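Local coordinates for protein tubulin-specific chaperone (Trypanosoma brucei, PDB 4B6W) that probably binds alpha-tubulin as tubulin-binding cofactor B, a chaperone of which this chain is the ubiquitin-like domain, at residues A[32-35]-A[36-40]; A[25-28]-A[29-33]; A[71-74]-A[75-78]. All blocks are in the same frame, centred on the assembly; numbering follows the deposited sequence.

Contact 1: residues A[32-35]-A[36-40]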
loop_
_atom_site.group_PDB
_atom_site.type_symbol
_atom_site.label_atom_id
_atom_site.label_comp_id
_atom_site.label_asym_id
_atom_site.label_seq_id
_atom_site.Cartn_x
_atom_site.Cartn_y
_atom_site.Cartn_z
ATOM N N GLU A 32 -8.330 -3.419 -1.004
ATOM C CA GLU A 32 -9.122 -4.559 -1.442
ATOM C C GLU A 32 -8.252 -5.551 -2.167
ATOM O O GLU A 32 -8.276 -6.738 -1.870
ATOM C CB GLU A 32 -10.236 -4.128 -2.394
ATOM C CG GLU A 32 -11.414 -3.496 -1.689
ATOM C CD GLU A 32 -12.068 -4.451 -0.721
ATOM O OE1 GLU A 32 -12.396 -5.584 -1.165
ATOM O OE2 GLU A 32 -12.248 -4.060 0.461
ATOM N N ASN A 33 -7.521 -5.046 -3.146
ATOM C CA ASN A 33 -6.557 -5.828 -3.899
ATOM C C ASN A 33 -5.446 -6.423 -3.050
ATOM O O ASN A 33 -5.113 -7.595 -3.193
ATOM C CB ASN A 33 -5.924 -4.983 -4.987
ATOM C CG ASN A 33 -5.050 -5.791 -5.865
ATOM O OD1 ASN A 33 -3.814 -5.688 -5.799
ATOM N ND2 ASN A 33 -5.664 -6.663 -6.650
ATOM N N VAL A 34 -4.913 -5.614 -2.149
ATOM C CA VAL A 34 -3.904 -6.047 -1.174
ATOM C C VAL A 34 -4.370 -7.256 -0.354
ATOM O O VAL A 34 -3.583 -8.147 -0.055
ATOM C CB VAL A 34 -3.464 -4.881 -0.256
ATOM C CG1 VAL A 34 -2.557 -5.379 0.851
ATOM C CG2 VAL A 34 -2.729 -3.838 -1.066
ATOM N N PHE A 35 -5.662 -7.299 -0.028
ATOM C CA PHE A 35 -6.262 -8.435 0.697
ATOM C C PHE A 35 -6.059 -9.766 -0.019
ATOM O O PHE A 35 -5.933 -10.802 0.621
ATOM C CB PHE A 35 -7.760 -8.185 0.915
ATOM C CG PHE A 35 -8.480 -9.315 1.613
ATOM C CD1 PHE A 35 -8.983 -10.395 0.884
ATOM C CD2 PHE A 35 -8.663 -9.289 2.981
ATOM C CE1 PHE A 35 -9.662 -11.455 1.514
ATOM C CE2 PHE A 35 -9.347 -10.334 3.637
ATOM C CZ PHE A 35 -9.853 -11.424 2.893
ATOM N N THR A 36 -6.019 -9.733 -1.349
ATOM C CA THR A 36 -5.773 -10.959 -2.146
ATOM C C THR A 36 -4.372 -11.580 -1.860
ATOM O O THR A 36 -4.176 -12.775 -2.028
ATOM C CB THR A 36 -6.039 -10.747 -3.684
ATOM O OG1 THR A 36 -5.037 -9.932 -4.275
ATOM C CG2 THR A 36 -7.377 -10.062 -3.904
ATOM N N HIS A 37 -3.431 -10.773 -1.380
ATOM C CA HIS A 37 -2.090 -11.255 -1.041
ATOM C C HIS A 37 -1.862 -11.507 0.452
ATOM O O HIS A 37 -1.275 -12.504 0.810
ATOM C CB HIS A 37 -1.024 -10.261 -1.540
ATOM C CG HIS A 37 -1.078 -10.007 -3.018
ATOM N ND1 HIS A 37 -0.666 -10.935 -3.949
ATOM C CD2 HIS A 37 -1.523 -8.939 -3.719
ATOM C CE1 HIS A 37 -0.834 -10.435 -5.161
ATOM N NE2 HIS A 37 -1.349 -9.223 -5.050
ATOM N N PHE A 38 -2.299 -10.600 1.313
ATOM C CA PHE A 38 -1.985 -10.718 2.738
ATOM C C PHE A 38 -3.153 -11.144 3.641
ATOM O O PHE A 38 -2.934 -11.857 4.645
ATOM C CB PHE A 38 -1.296 -9.452 3.242
ATOM C CG PHE A 38 -0.001 -9.152 2.520
ATOM C CD1 PHE A 38 0.900 -10.162 2.196
ATOM C CD2 PHE A 38 0.318 -7.884 2.160
ATOM C CE1 PHE A 38 2.106 -9.870 1.498
ATOM C CE2 PHE A 38 1.514 -7.616 1.493
ATOM C CZ PHE A 38 2.397 -8.626 1.173
ATOM N N ALA A 39 -4.373 -10.760 3.281
ATOM C CA ALA A 39 -5.574 -11.297 3.937
ATOM C C ALA A 39 -5.786 -10.738 5.341
ATOM O O ALA A 39 -6.385 -11.400 6.165
ATOM C CB ALA A 39 -5.564 -12.866 3.964
ATOM N N THR A 40 -5.255 -9.536 5.596
ATOM C CA THR A 40 -5.698 -8.672 6.697
ATOM C C THR A 40 -6.989 -8.055 6.201
ATOM O O THR A 40 -7.006 -7.558 5.075
ATOM C CB THR A 40 -4.711 -7.478 6.961
ATOM O OG1 THR A 40 -3.395 -7.971 7.219
ATOM C CG2 THR A 40 -5.168 -6.628 8.175
#

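Contact 2: residues A[25-28]-A[29-33]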
loop_
_atom_site.group_PDB
_atom_site.type_symbol
_atom_site.label_atom_id
_atom_site.label_comp_id
_atom_site.label_asym_id
_atom_site.label_seq_id
_atom_site.Cartn_x
_atom_site.Cartn_y
_atom_site.Cartn_z
ATOM N N GLN A 25 -6.619 5.392 -8.594
ATOM C CA GLN A 25 -7.267 4.493 -7.645
ATOM C C GLN A 25 -7.305 5.057 -6.238
ATOM O O GLN A 25 -6.326 5.600 -5.722
ATOM C CB GLN A 25 -6.543 3.146 -7.583
ATOM C CG GLN A 25 -6.611 2.316 -8.869
ATOM C CD GLN A 25 -6.205 0.861 -8.639
ATOM O OE1 GLN A 25 -5.495 0.256 -9.454
ATOM N NE2 GLN A 25 -6.655 0.297 -7.540
ATOM N N THR A 26 -8.442 4.892 -5.589
ATOM C CA THR A 26 -8.572 5.291 -4.197
ATOM C C THR A 26 -7.749 4.323 -3.381
ATOM O O THR A 26 -7.617 3.152 -3.757
ATOM C CB THR A 26 -10.016 5.184 -3.733
ATOM O OG1 THR A 26 -10.428 3.812 -3.888
ATOM C CG2 THR A 26 -10.934 6.143 -4.538
ATOM N N ILE A 27 -7.205 4.793 -2.268
ATOM C CA ILE A 27 -6.507 3.895 -1.349
ATOM C C ILE A 27 -7.398 2.758 -0.877
ATOM O O ILE A 27 -6.922 1.663 -0.646
ATOM C CB ILE A 27 -5.936 4.649 -0.121
ATOM C CG1 ILE A 27 -4.895 5.682 -0.594
ATOM C CG2 ILE A 27 -5.368 3.662 0.878
ATOM C CD1 ILE A 27 -3.738 5.079 -1.393
ATOM N N GLU A 28 -8.691 2.998 -0.753
ATOM C CA GLU A 28 -9.615 1.921 -0.356
ATOM C C GLU A 28 -9.664 0.768 -1.357
ATOM O O GLU A 28 -9.801 -0.400 -0.966
ATOM C CB GLU A 28 -11.024 2.475 -0.260
ATOM C CG GLU A 28 -12.085 1.469 0.106
ATOM C CD GLU A 28 -13.455 2.123 0.197
ATOM O OE1 GLU A 28 -13.511 3.279 0.698
ATOM O OE2 GLU A 28 -14.456 1.497 -0.252
ATOM N N SER A 29 -9.634 1.107 -2.644
ATOM C CA SER A 29 -9.694 0.086 -3.690
ATOM C C SER A 29 -8.397 -0.717 -3.649
ATOM O O SER A 29 -8.417 -1.925 -3.833
ATOM C CB SER A 29 -9.906 0.722 -5.065
ATOM O OG SER A 29 -8.742 1.398 -5.512
ATOM N N ILE A 30 -7.282 -0.043 -3.343
ATOM C CA ILE A 30 -5.965 -0.693 -3.270
ATOM C C ILE A 30 -5.906 -1.706 -2.124
ATOM O O ILE A 30 -5.387 -2.811 -2.305
ATOM C CB ILE A 30 -4.816 0.341 -3.137
ATOM C CG1 ILE A 30 -4.690 1.159 -4.420
ATOM C CG2 ILE A 30 -3.474 -0.326 -2.799
ATOM C CD1 ILE A 30 -3.821 2.379 -4.242
ATOM N N LYS A 31 -6.459 -1.342 -0.973
ATOM C CA LYS A 31 -6.536 -2.256 0.177
ATOM C C LYS A 31 -7.310 -3.552 -0.151
ATOM O O LYS A 31 -7.012 -4.628 0.393
ATOM C CB LYS A 31 -7.209 -1.562 1.364
ATOM C CG LYS A 31 -6.389 -0.452 2.007
ATOM C CD LYS A 31 -7.034 0.123 3.284
ATOM C CE LYS A 31 -6.186 1.305 3.822
ATOM N NZ LYS A 31 -6.663 1.873 5.146
ATOM N N GLU A 32 -8.330 -3.419 -1.004
ATOM C CA GLU A 32 -9.122 -4.559 -1.442
ATOM C C GLU A 32 -8.252 -5.551 -2.167
ATOM O O GLU A 32 -8.276 -6.738 -1.870
ATOM C CB GLU A 32 -10.236 -4.128 -2.394
ATOM C CG GLU A 32 -11.414 -3.496 -1.689
ATOM C CD GLU A 32 -12.068 -4.451 -0.721
ATOM O OE1 GLU A 32 -12.396 -5.584 -1.165
ATOM O OE2 GLU A 32 -12.248 -4.060 0.461
ATOM N N ASN A 33 -7.521 -5.046 -3.146
ATOM C CA ASN A 33 -6.557 -5.828 -3.899
ATOM C C ASN A 33 -5.446 -6.423 -3.050
ATOM O O ASN A 33 -5.113 -7.595 -3.193
ATOM C CB ASN A 33 -5.924 -4.983 -4.987
ATOM C CG ASN A 33 -5.050 -5.791 -5.865
ATOM O OD1 ASN A 33 -3.814 -5.688 -5.799
ATOM N ND2 ASN A 33 -5.664 -6.663 -6.650
HETATM O O HOH W 1 -11.144 -1.503 1.224
#

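Contact 3: residues A[71-74]-A[75-78]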
loop_
_atom_site.group_PDB
_atom_site.type_symbol
_atom_site.label_atom_id
_atom_site.label_comp_id
_atom_site.label_asym_id
_atom_site.label_seq_id
_atom_site.Cartn_x
_atom_site.Cartn_y
_atom_site.Cartn_z
ATOM N N GLN A 71 1.741 11.345 -4.417
ATOM C CA GLN A 71 2.902 11.494 -5.299
ATOM C C GLN A 71 3.663 10.165 -5.428
ATOM O O GLN A 71 4.883 10.139 -5.548
ATOM C CB GLN A 71 3.814 12.648 -4.832
ATOM C CG GLN A 71 3.107 13.996 -4.707
ATOM C CD GLN A 71 3.985 15.109 -4.108
ATOM O OE1 GLN A 71 4.352 15.096 -2.890
ATOM N NE2 GLN A 71 4.289 16.115 -4.950
ATOM N N CYS A 72 2.921 9.063 -5.445
ATOM C CA CYS A 72 3.521 7.753 -5.661
ATOM C C CYS A 72 4.193 7.632 -7.041
ATOM O O CYS A 72 3.704 8.182 -8.034
ATOM C CB CYS A 72 2.491 6.669 -5.465
ATOM S SG CYS A 72 3.178 5.018 -5.462
ATOM N N ARG A 73 5.333 6.941 -7.077
ATOM C CA ARG A 73 6.109 6.774 -8.296
ATOM C C ARG A 73 6.479 5.319 -8.444
ATOM O O ARG A 73 6.304 4.528 -7.511
ATOM C CB ARG A 73 7.395 7.604 -8.276
ATOM C CG ARG A 73 7.234 9.105 -7.961
ATOM C CD ARG A 73 6.410 9.872 -9.001
ATOM N NE ARG A 73 6.317 11.302 -8.681
ATOM C CZ ARG A 73 7.310 12.180 -8.854
ATOM N NH1 ARG A 73 8.502 11.798 -9.341
ATOM N NH2 ARG A 73 7.123 13.462 -8.529
ATOM N N ASP A 74 7.004 4.966 -9.614
ATOM C CA ASP A 74 7.497 3.617 -9.828
ATOM C C ASP A 74 8.598 3.301 -8.814
ATOM O O ASP A 74 9.423 4.168 -8.474
ATOM C CB ASP A 74 8.043 3.440 -11.244
ATOM C CG ASP A 74 6.961 3.419 -12.295
ATOM O OD1 ASP A 74 6.044 2.613 -12.210
ATOM O OD2 ASP A 74 7.015 4.217 -13.238
ATOM N N GLU A 75 8.586 2.059 -8.344
ATOM C CA GLU A 75 9.623 1.477 -7.496
ATOM C C GLU A 75 9.468 1.859 -6.036
ATOM O O GLU A 75 10.319 1.542 -5.208
ATOM C CB GLU A 75 11.040 1.785 -8.014
ATOM C CG GLU A 75 11.223 1.818 -9.569
ATOM C CD GLU A 75 10.674 0.576 -10.284
ATOM O OE1 GLU A 75 10.614 -0.489 -9.607
ATOM O OE2 GLU A 75 10.324 0.659 -11.523
ATOM N N PHE A 76 8.357 2.516 -5.722
ATOM C CA PHE A 76 7.980 2.862 -4.359
ATOM C C PHE A 76 7.428 1.607 -3.696
ATOM O O PHE A 76 7.127 0.643 -4.397
ATOM C CB PHE A 76 6.913 3.958 -4.345
ATOM C CG PHE A 76 7.454 5.362 -4.427
ATOM C CD1 PHE A 76 8.621 5.649 -5.106
ATOM C CD2 PHE A 76 6.751 6.405 -3.857
ATOM C CE1 PHE A 76 9.095 6.949 -5.184
ATOM C CE2 PHE A 76 7.204 7.717 -3.947
ATOM C CZ PHE A 76 8.378 7.985 -4.606
ATOM N N VAL A 77 7.277 1.633 -2.363
ATOM C CA VAL A 77 6.881 0.456 -1.612
ATOM C C VAL A 77 5.666 0.809 -0.797
ATOM O O VAL A 77 5.646 1.821 -0.069
ATOM C CB VAL A 77 8.030 -0.034 -0.687
ATOM C CG1 VAL A 77 7.589 -1.184 0.196
ATOM C CG2 VAL A 77 9.249 -0.435 -1.516
ATOM N N ILE A 78 4.611 0.020 -0.954
ATOM C CA ILE A 78 3.452 0.201 -0.100
ATOM C C ILE A 78 3.601 -0.849 0.995
ATOM O O ILE A 78 3.601 -2.066 0.700
ATOM C CB ILE A 78 2.131 -0.008 -0.847
ATOM C CG1 ILE A 78 1.825 1.164 -1.790
ATOM C CG2 ILE A 78 0.983 -0.140 0.150
ATOM C CD1 ILE A 78 0.589 0.976 -2.631
#

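Contact 1: residues A[32-35]-A[36-40]
Thr36 closes back on Asn33 with two bonds to one carbonyl oxygen. Thr36 OG1 donates to Asn33 O over 2.6 Å, lying in the plane of that carbonyl, while Thr36 N reaches the same oxygen at 3.0 Å from well above the plane. The hydroxyl is brought there by its chi1 of 71°, which sets OG1 between the backbone N and the carbonyl carbon, and Thr36 CG2 then also rests near Asn33 O. One residue on, Val34 O is likewise gripped twice: Phe38 N approaches at 3.1 Å nearly in line with the C=O bond, and His37 N comes in at 2.9 Å from above the carbonyl plane. The carbonyls of Asn33 and Val34 are thus bonded by the residues that follow, Thr36, His37 and Phe38. Ala39, with a positive phi of 74°, turns the backbone away from the helical path.

The packing lies outside these bonds. With CG trans to its own N (chi1 178°), the Phe35 ring stands beside its own carbonyl carbon, where Ala39 and Thr40 pass it; Ala39 CA sits over one of its faces in a CH-pi contact, 4.1 Å from the ring centroid, and Thr40 O lies at the ring edge, 3.2 Å from Phe35 CD2. On the buried side, Val34 CG1 meets Phe38 CD2 obliquely at 4.0 Å.

The polar ends are tied to the sheet: Asn33 OD1 accepts from Tyr21 and Lys19, His37 NE2 pairs with Lys19, and Thr40 OG1 bonds to Asp82 and His9. Val34 and Phe38 face Leu7 of strand 2-9 and Val80 of strand 77-82, with Phe38 also stacked on His9, so both side chains rest on the sheet of the ubiquitin-like domain.

Contact 2: residues A[25-28]-A[29-33]
Gln25 and Thr26 arrive at the helix in extended conformation and Ile27 starts its first turn, where Ile30 N bonds to Thr26 O at 3.2 Å and Lys31 N to Ile27 O. Thr26 is the N-cap: its OG1 accepts from Ser29 N at 3.1 Å, supplying the main acceptor for an amide of the first turn that bonds Thr26 O only weakly. The chi1 of 60° places that hydroxyl over the start of the helix. The Ser29 side chain bonds back, OG donating to Thr26 O at 2.7 Å on a lone pair in the carbonyl plane. The same OG accepts from Gln25 NE2 at 3.1 Å, a nearly straight bond lying in the amide plane, so the serine hydroxyl relays between two residues of the approach; Gln25 OE1 is held by Gly22 N.

This helix is the one that crosses the sheet of the beta-grasp fold, and its apolar side shows already in the first turn. Ile27 CD1 touches Ile30 CD1 at 3.9 Å, and both side chains reach Leu47 of strand 45-50. Ile27 CG2 packs obliquely on Lys31 CE, the aliphatic end of an extended chain whose NZ is anchored by Met45 O and Asn63 OD1. On the exposed side, a water donates to Glu28 O at 2.8 Å and to Glu32 OE2 at 2.9 Å, bridging one turn.

Contact 3: residues A[71-74]-A[75-78]
Phe76 folds its ring back against Cys72 and Arg73, at a type II beta turn that runs from Arg73 to Phe76 and delivers the chain into strand 77-82 of the ubiquitin-like, beta-grasp domain. Arg73 CB lies over one ring face in a CH-pi contact, 3.9 Å from the centroid, and Arg73 CG comes to 3.7 Å from Phe76 CZ. The two side chains run alongside each other in the same direction, the guanidinium plane and the ring plane only 12° apart; the touching is done by the aliphatic part of the arginine. Arg73 N and the carbonyl carbon of Cys72 also lie over a face of the ring, Arg73 N offset toward the rim. Cys72 SG approaches obliquely as a sulfur-aromatic contact, 5.1 Å from the ring centroid, and is nearer to the CB of Phe76 at 4.0 Å.

The turn brings Phe76 back over Arg73. A weak bond from Phe76 N to Arg73 O, 3.4 Å long, closes it, and Glu75 takes the positive phi of 81° expected at the third position of a type II turn. Beyond the turn, the corner is bonded to strand 2-9: Asp74 OD1 accepts from Lys4 N, and Phe76 pairs through its backbone with Ser6. Cys72 is buried against Val5, Leu49 and Leu67, and the Phe76 side chain shares Leu49 and touches the loop residues Asp51 and Asp52. With chi1 at -171°, SG stands trans to the backbone N of Cys72 and beside its carbonyl carbon, which carries the sulfur to 4.2 Å from Phe76 CD2.

How the contacts relate
Contacts 1 and 2 share one helix, 27-35: contact 2 covers its start, contact 1 its later turn and the loop that follows, with Glu32 and Asn33 common to both and the centres about 10 Å apart. Contact 3 lies farther along the chain, where the last strand begins. Its centre is about 15 Å from that of contact 2, yet the two meet inside the domain, Ile30 CG2 packing on Ile78 CD1 at 4.3 Å, helix against sheet. Contacts 1 and 3 do not touch; their centres are about 18 Å apart, on opposite sides of the chain's centre. A 1,2-ethanediol, probably from the crystallisation liquor, lies about 4 Å from the Ala39 side chain in contact 1.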